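Local coordinates for uncharacterized protein (Enterococcus faecalis, PDB 3CLQ) that is of unknown function but belongs to the AllG family, named after a subunit of oxamate carbamoyltransferase, and may act in related carbamoyl chemistry, at residues K25-G30 with G173-L178; D165-C170 with Q203-Y208. All blocks are in the same frame, centred on the assembly; numbering follows the deposited sequence.

Contact 1: residues K25-G30 with G173-L178; sequences KPILVG and GIDLRL
Leu28 and Ile174 form an antiparallel hydrogen-bonded pair, CA to CA 5.0 Å, beside the non-hydrogen-bonded pair of Ile27 and Asp175; together the two pairs join the short strand 174-175 to strand 26-33 at one margin of a four-stranded antiparallel sheet. Leu28 N donates a hydrogen bond to Ile174 O, Ile174 N donates one to Leu28 O, and Leu176 N, in the first turn of helix 176-183, reaches Pro26 O at 2.9 Å, so the pairing runs on from the strand into the helix. Gly173, at positive phi (73°), brings its CA to 3.6 Å from Ile27 CG2.

On one face of the sheet Ile27 lays CD1 against CA and CB of Asp175. The other face carries Leu28 and Ile174, their CB atoms 4.1 Å apart; Leu176 joins them, its CD1 3.8 Å from Leu28 CB. Ile118 of strand 114-120 touches Leu28 and Leu176, and Trp237 of helix 234-247 packs on Leu176.

Asp175 is the N-cap of helix 176-183. Its CG lies anti to the backbone N (chi1 178°), which puts the carboxylate where OD1 can reach the backbone of the first helical turn and accept from Leu178 N at 3.1 Å, the donor standing above the carboxylate plane and the N-H nearly straight at 174°. Its OD2 forms a long salt bridge of 3.6 Å with Lys25 NZ, whose stronger partner is Glu121. The bend at chi2 sets Lys25 CD over one face of the Arg177 guanidinium, off toward its rim, and the two side chains cross at about a right angle; the later bends turn NZ toward the carboxylate.

Asp175 thus has a helix cap on one oxygen and a lysine near the other. The helix start would be expected to stabilise its negative charge, with a probably smaller contribution from the ammonium, which is shared with Glu121.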
loop_
_atom_site.group_PDB
_atom_site.type_symbol
_atom_site.label_atom_id
_atom_site.label_comp_id
_atom_site.label_asym_id
_atom_site.label_seq_id
_atom_site.Cartn_x
_atom_site.Cartn_y
_atom_site.Cartn_z
ATOM N N LYS B 25 11.350 19.136 1.331
ATOM C CA LYS B 25 10.466 18.307 2.098
ATOM C C LYS B 25 9.084 18.926 2.064
ATOM O O LYS B 25 8.703 19.669 2.953
ATOM C CB LYS B 25 10.986 18.172 3.525
ATOM C CG LYS B 25 10.968 16.754 4.045
ATOM C CD LYS B 25 12.178 16.445 4.953
ATOM C CE LYS B 25 11.952 16.860 6.386
ATOM N NZ LYS B 25 10.646 16.383 6.959
ATOM N N PRO B 26 8.325 18.602 1.020
ATOM C CA PRO B 26 6.965 19.085 0.774
ATOM C C PRO B 26 5.981 18.618 1.844
ATOM O O PRO B 26 5.797 17.397 2.029
ATOM C CB PRO B 26 6.595 18.423 -0.546
ATOM C CG PRO B 26 7.882 17.973 -1.132
ATOM C CD PRO B 26 8.780 17.664 -0.015
ATOM N N ILE B 27 5.358 19.574 2.532
ATOM C CA ILE B 27 4.360 19.290 3.568
ATOM C C ILE B 27 2.966 19.750 3.149
ATOM O O ILE B 27 2.759 20.906 2.764
ATOM C CB ILE B 27 4.718 19.968 4.910
ATOM C CG1 ILE B 27 6.165 19.628 5.318
ATOM C CG2 ILE B 27 3.716 19.568 6.017
ATOM C CD1 ILE B 27 6.443 18.139 5.512
ATOM N N LEU B 28 2.003 18.839 3.207
ATOM C CA LEU B 28 0.650 19.228 2.884
ATOM C C LEU B 28 0.147 19.953 4.093
ATOM O O LEU B 28 0.012 19.330 5.166
ATOM C CB LEU B 28 -0.216 18.011 2.621
ATOM C CG LEU B 28 -1.697 18.356 2.483
ATOM C CD1 LEU B 28 -1.927 19.439 1.416
ATOM C CD2 LEU B 28 -2.447 17.116 2.123
ATOM N N VAL B 29 -0.106 21.259 3.944
ATOM C CA VAL B 29 -0.529 22.058 5.100
ATOM C C VAL B 29 -1.981 22.523 5.094
ATOM O O VAL B 29 -2.538 22.843 6.142
ATOM C CB VAL B 29 0.414 23.256 5.414
ATOM C CG1 VAL B 29 1.836 22.763 5.664
ATOM C CG2 VAL B 29 0.364 24.347 4.309
ATOM N N GLY B 30 -2.611 22.561 3.930
ATOM C CA GLY B 30 -3.976 23.058 3.888
ATOM C C GLY B 30 -4.677 22.826 2.572
ATOM O O GLY B 30 -4.117 22.209 1.654
ATOM N N GLY B 173 1.088 19.477 9.752
ATOM C CA GLY B 173 0.965 19.106 8.366
ATOM C C GLY B 173 1.220 17.626 8.130
ATOM O O GLY B 173 1.668 16.901 9.016
ATOM N N ILE B 174 0.919 17.187 6.915
ATOM C CA ILE B 174 1.221 15.852 6.461
ATOM C C ILE B 174 2.496 15.898 5.591
ATOM O O ILE B 174 2.631 16.730 4.660
ATOM C CB ILE B 174 0.017 15.286 5.686
ATOM C CG1 ILE B 174 -1.203 15.241 6.613
ATOM C CG2 ILE B 174 0.321 13.927 5.077
ATOM C CD1 ILE B 174 -2.353 14.437 6.081
ATOM N N ASP B 175 3.446 15.022 5.928
ATOM C CA ASP B 175 4.731 14.957 5.234
ATOM C C ASP B 175 4.628 14.141 3.963
ATOM O O ASP B 175 4.427 12.934 3.985
ATOM C CB ASP B 175 5.807 14.379 6.152
ATOM C CG ASP B 175 7.156 14.254 5.469
ATOM O OD1 ASP B 175 7.277 14.524 4.242
ATOM O OD2 ASP B 175 8.108 13.884 6.187
ATOM N N LEU B 176 4.793 14.804 2.841
ATOM C CA LEU B 176 4.498 14.157 1.604
ATOM C C LEU B 176 5.675 13.319 1.110
ATOM O O LEU B 176 5.490 12.244 0.549
ATOM C CB LEU B 176 4.091 15.207 0.603
ATOM C CG LEU B 176 2.605 15.420 0.295
ATOM C CD1 LEU B 176 1.642 14.914 1.364
ATOM C CD2 LEU B 176 2.342 16.894 -0.041
ATOM N N ARG B 177 6.895 13.786 1.327
ATOM C CA ARG B 177 8.023 12.998 0.866
ATOM C C ARG B 177 8.102 11.695 1.634
ATOM O O ARG B 177 8.473 10.678 1.088
ATOM C CB ARG B 177 9.342 13.749 0.961
ATOM C CG ARG B 177 10.451 13.057 0.204
ATOM C CD ARG B 177 11.781 13.712 0.475
ATOM N NE ARG B 177 12.208 13.502 1.858
ATOM C CZ ARG B 177 13.264 14.091 2.414
ATOM N NH1 ARG B 177 14.021 14.929 1.716
ATOM N NH2 ARG B 177 13.570 13.832 3.672
ATOM N N LEU B 178 7.746 11.717 2.899
ATOM C CA LEU B 178 7.671 10.467 3.630
ATOM C C LEU B 178 6.610 9.544 3.019
ATOM O O LEU B 178 6.879 8.370 2.759
ATOM C CB LEU B 178 7.378 10.709 5.111
ATOM C CG LEU B 178 7.244 9.453 5.992
ATOM C CD1 LEU B 178 8.537 8.640 6.083
ATOM C CD2 LEU B 178 6.734 9.831 7.381
#

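Contact 2: residues D165-C170 with Q203-Y208; sequences DAMTFC and QALTPY
Tyr208 turns one face of its ring to Cys170, whose CB stands over the ring centre, 3.6 Å from the centroid and only 10° off the normal, a CH-pi contact. The sulfur lies farther out: Cys170 SG is 4.2 Å from the same centroid, 36° off the normal, an oblique sulfur-aromatic approach that places it 3.6 Å from Tyr208 CE2. That displacement follows from a first torsion of 169°, which sets SG anti to the backbone N. At the root of the tyrosine, CB meets Ala166 O at 3.3 Å, while the Ala166 methyl rests against the Tyr208 backbone carbonyl.

These contacts join the C-terminal end of helix 146-168, and the turn that leaves it, to helix 195-210. The helices approach closely here, with the CA atoms of Ala166 and Tyr208 4.7 Å apart, and no hydrogen bond links the two segments.

Beyond the alanine, the selenomethionine Met167 bends at chi2 and chi3 and crosses Leu205 at about a right angle, SE to CD2 3.9 Å. Phe169 O lies obliquely by the Tyr208 ring, 3.5 Å from CD1, and Phe169 CB packs more loosely against that same atom.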
loop_
_atom_site.group_PDB
_atom_site.type_symbol
_atom_site.label_atom_id
_atom_site.label_comp_id
_atom_site.label_asym_id
_atom_site.label_seq_id
_atom_site.Cartn_x
_atom_site.Cartn_y
_atom_site.Cartn_z
ATOM N N ASP B 165 -11.124 22.603 6.838
ATOM C CA ASP B 165 -11.369 22.551 8.266
ATOM C C ASP B 165 -10.555 21.421 8.922
ATOM O O ASP B 165 -9.922 21.606 9.962
ATOM C CB ASP B 165 -12.871 22.416 8.540
ATOM C CG ASP B 165 -13.654 23.687 8.167
ATOM O OD1 ASP B 165 -14.838 23.805 8.580
ATOM O OD2 ASP B 165 -13.092 24.579 7.468
ATOM N N ALA B 166 -10.536 20.257 8.291
ATOM C CA ALA B 166 -9.765 19.155 8.820
ATOM C C ALA B 166 -8.293 19.537 9.018
ATOM O O ALA B 166 -7.677 19.184 10.021
ATOM C CB ALA B 166 -9.888 17.968 7.902
HETATM N N MSE B 167 -7.716 20.260 8.068
HETATM C CA MSE B 167 -6.292 20.530 8.167
HETATM C C MSE B 167 -5.936 21.565 9.240
HETATM O O MSE B 167 -4.764 21.683 9.619
HETATM C CB MSE B 167 -5.701 20.897 6.811
HETATM C CG MSE B 167 -5.756 19.773 5.819
HETATM SE SE MSE B 167 -4.619 18.237 6.363
HETATM C CE MSE B 167 -2.864 19.114 6.093
ATOM N N THR B 168 -6.926 22.304 9.749
ATOM C CA THR B 168 -6.636 23.193 10.885
ATOM C C THR B 168 -6.448 22.411 12.190
ATOM O O THR B 168 -5.838 22.925 13.129
ATOM C CB THR B 168 -7.697 24.318 11.111
ATOM O OG1 THR B 168 -8.870 23.765 11.717
ATOM C CG2 THR B 168 -8.054 25.032 9.814
ATOM N N PHE B 169 -6.984 21.192 12.249
ATOM C CA PHE B 169 -6.745 20.275 13.368
ATOM C C PHE B 169 -5.420 19.534 13.206
ATOM O O PHE B 169 -5.184 18.526 13.866
ATOM C CB PHE B 169 -7.891 19.260 13.518
ATOM C CG PHE B 169 -9.164 19.858 14.045
ATOM C CD1 PHE B 169 -10.143 20.333 13.177
ATOM C CD2 PHE B 169 -9.374 19.986 15.410
ATOM C CE1 PHE B 169 -11.306 20.912 13.663
ATOM C CE2 PHE B 169 -10.523 20.546 15.884
ATOM C CZ PHE B 169 -11.492 21.016 15.008
ATOM N N CYS B 170 -4.550 20.026 12.335
ATOM C CA CYS B 170 -3.336 19.287 12.016
ATOM C C CYS B 170 -2.204 20.233 11.712
ATOM O O CYS B 170 -1.809 20.378 10.566
ATOM C CB CYS B 170 -3.573 18.367 10.815
ATOM S SG CYS B 170 -2.069 17.623 10.106
ATOM N N GLN B 203 -6.491 7.749 4.946
ATOM C CA GLN B 203 -6.351 7.290 6.300
ATOM C C GLN B 203 -5.736 8.355 7.241
ATOM O O GLN B 203 -6.153 8.508 8.386
ATOM C CB GLN B 203 -5.500 6.024 6.328
ATOM C CG GLN B 203 -5.419 5.436 7.700
ATOM C CD GLN B 203 -4.322 4.422 7.836
ATOM O OE1 GLN B 203 -3.374 4.376 7.024
ATOM N NE2 GLN B 203 -4.428 3.587 8.865
ATOM N N ALA B 204 -4.733 9.074 6.774
ATOM C CA ALA B 204 -4.151 10.119 7.587
ATOM C C ALA B 204 -5.150 11.272 7.766
ATOM O O ALA B 204 -5.179 11.923 8.809
ATOM C CB ALA B 204 -2.859 10.610 6.970
ATOM N N LEU B 205 -5.970 11.521 6.753
ATOM C CA LEU B 205 -6.983 12.570 6.840
ATOM C C LEU B 205 -8.155 12.277 7.787
ATOM O O LEU B 205 -8.704 13.201 8.376
ATOM C CB LEU B 205 -7.554 12.876 5.457
ATOM C CG LEU B 205 -6.693 13.679 4.483
ATOM C CD1 LEU B 205 -7.400 13.768 3.149
ATOM C CD2 LEU B 205 -6.430 15.084 5.029
ATOM N N THR B 206 -8.558 11.014 7.914
ATOM C CA THR B 206 -9.778 10.694 8.641
ATOM C C THR B 206 -9.852 11.309 10.038
ATOM O O THR B 206 -10.822 11.995 10.358
ATOM C CB THR B 206 -10.008 9.171 8.750
ATOM O OG1 THR B 206 -10.353 8.626 7.468
ATOM C CG2 THR B 206 -11.125 8.868 9.738
ATOM N N PRO B 207 -8.833 11.067 10.882
ATOM C CA PRO B 207 -8.903 11.556 12.264
ATOM C C PRO B 207 -9.278 13.047 12.307
ATOM O O PRO B 207 -10.086 13.478 13.119
ATOM C CB PRO B 207 -7.468 11.360 12.787
ATOM C CG PRO B 207 -6.820 10.371 11.873
ATOM C CD PRO B 207 -7.575 10.346 10.584
ATOM N N TYR B 208 -8.680 13.820 11.416
ATOM C CA TYR B 208 -8.931 15.255 11.343
ATOM C C TYR B 208 -10.323 15.608 10.827
ATOM O O TYR B 208 -10.943 16.547 11.322
ATOM C CB TYR B 208 -7.848 15.940 10.505
ATOM C CG TYR B 208 -6.466 15.565 10.948
ATOM C CD1 TYR B 208 -6.120 15.584 12.290
ATOM C CD2 TYR B 208 -5.508 15.161 10.027
ATOM C CE1 TYR B 208 -4.859 15.217 12.710
ATOM C CE2 TYR B 208 -4.239 14.794 10.430
ATOM C CZ TYR B 208 -3.920 14.831 11.774
ATOM O OH TYR B 208 -2.648 14.478 12.171
#

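Contacts 1 and 2 lie on the same side of the chain's centre, their own centres about 13 Å apart, and their segments alternate along the chain: 25-30, 165-170, 173-178, 203-208. Helix 146-168 is followed, after a short turn, by strand 174-175, so the passage 165-178 supplies one segment to each contact; helix 176-183 is followed by helix 195-210. They also touch: Met167 of contact 2 packs on Leu28, Val29 and Gly30, and Ile174 CD1 reaches Ala204 CB at 4.0 Å. The sheet margin of contact 1 is thereby tied to the helix pair of contact 2, whose 203-208 segment also packs against the second subunit, through Gln203 and Thr206, on Thr199 and Phe223 of that subunit.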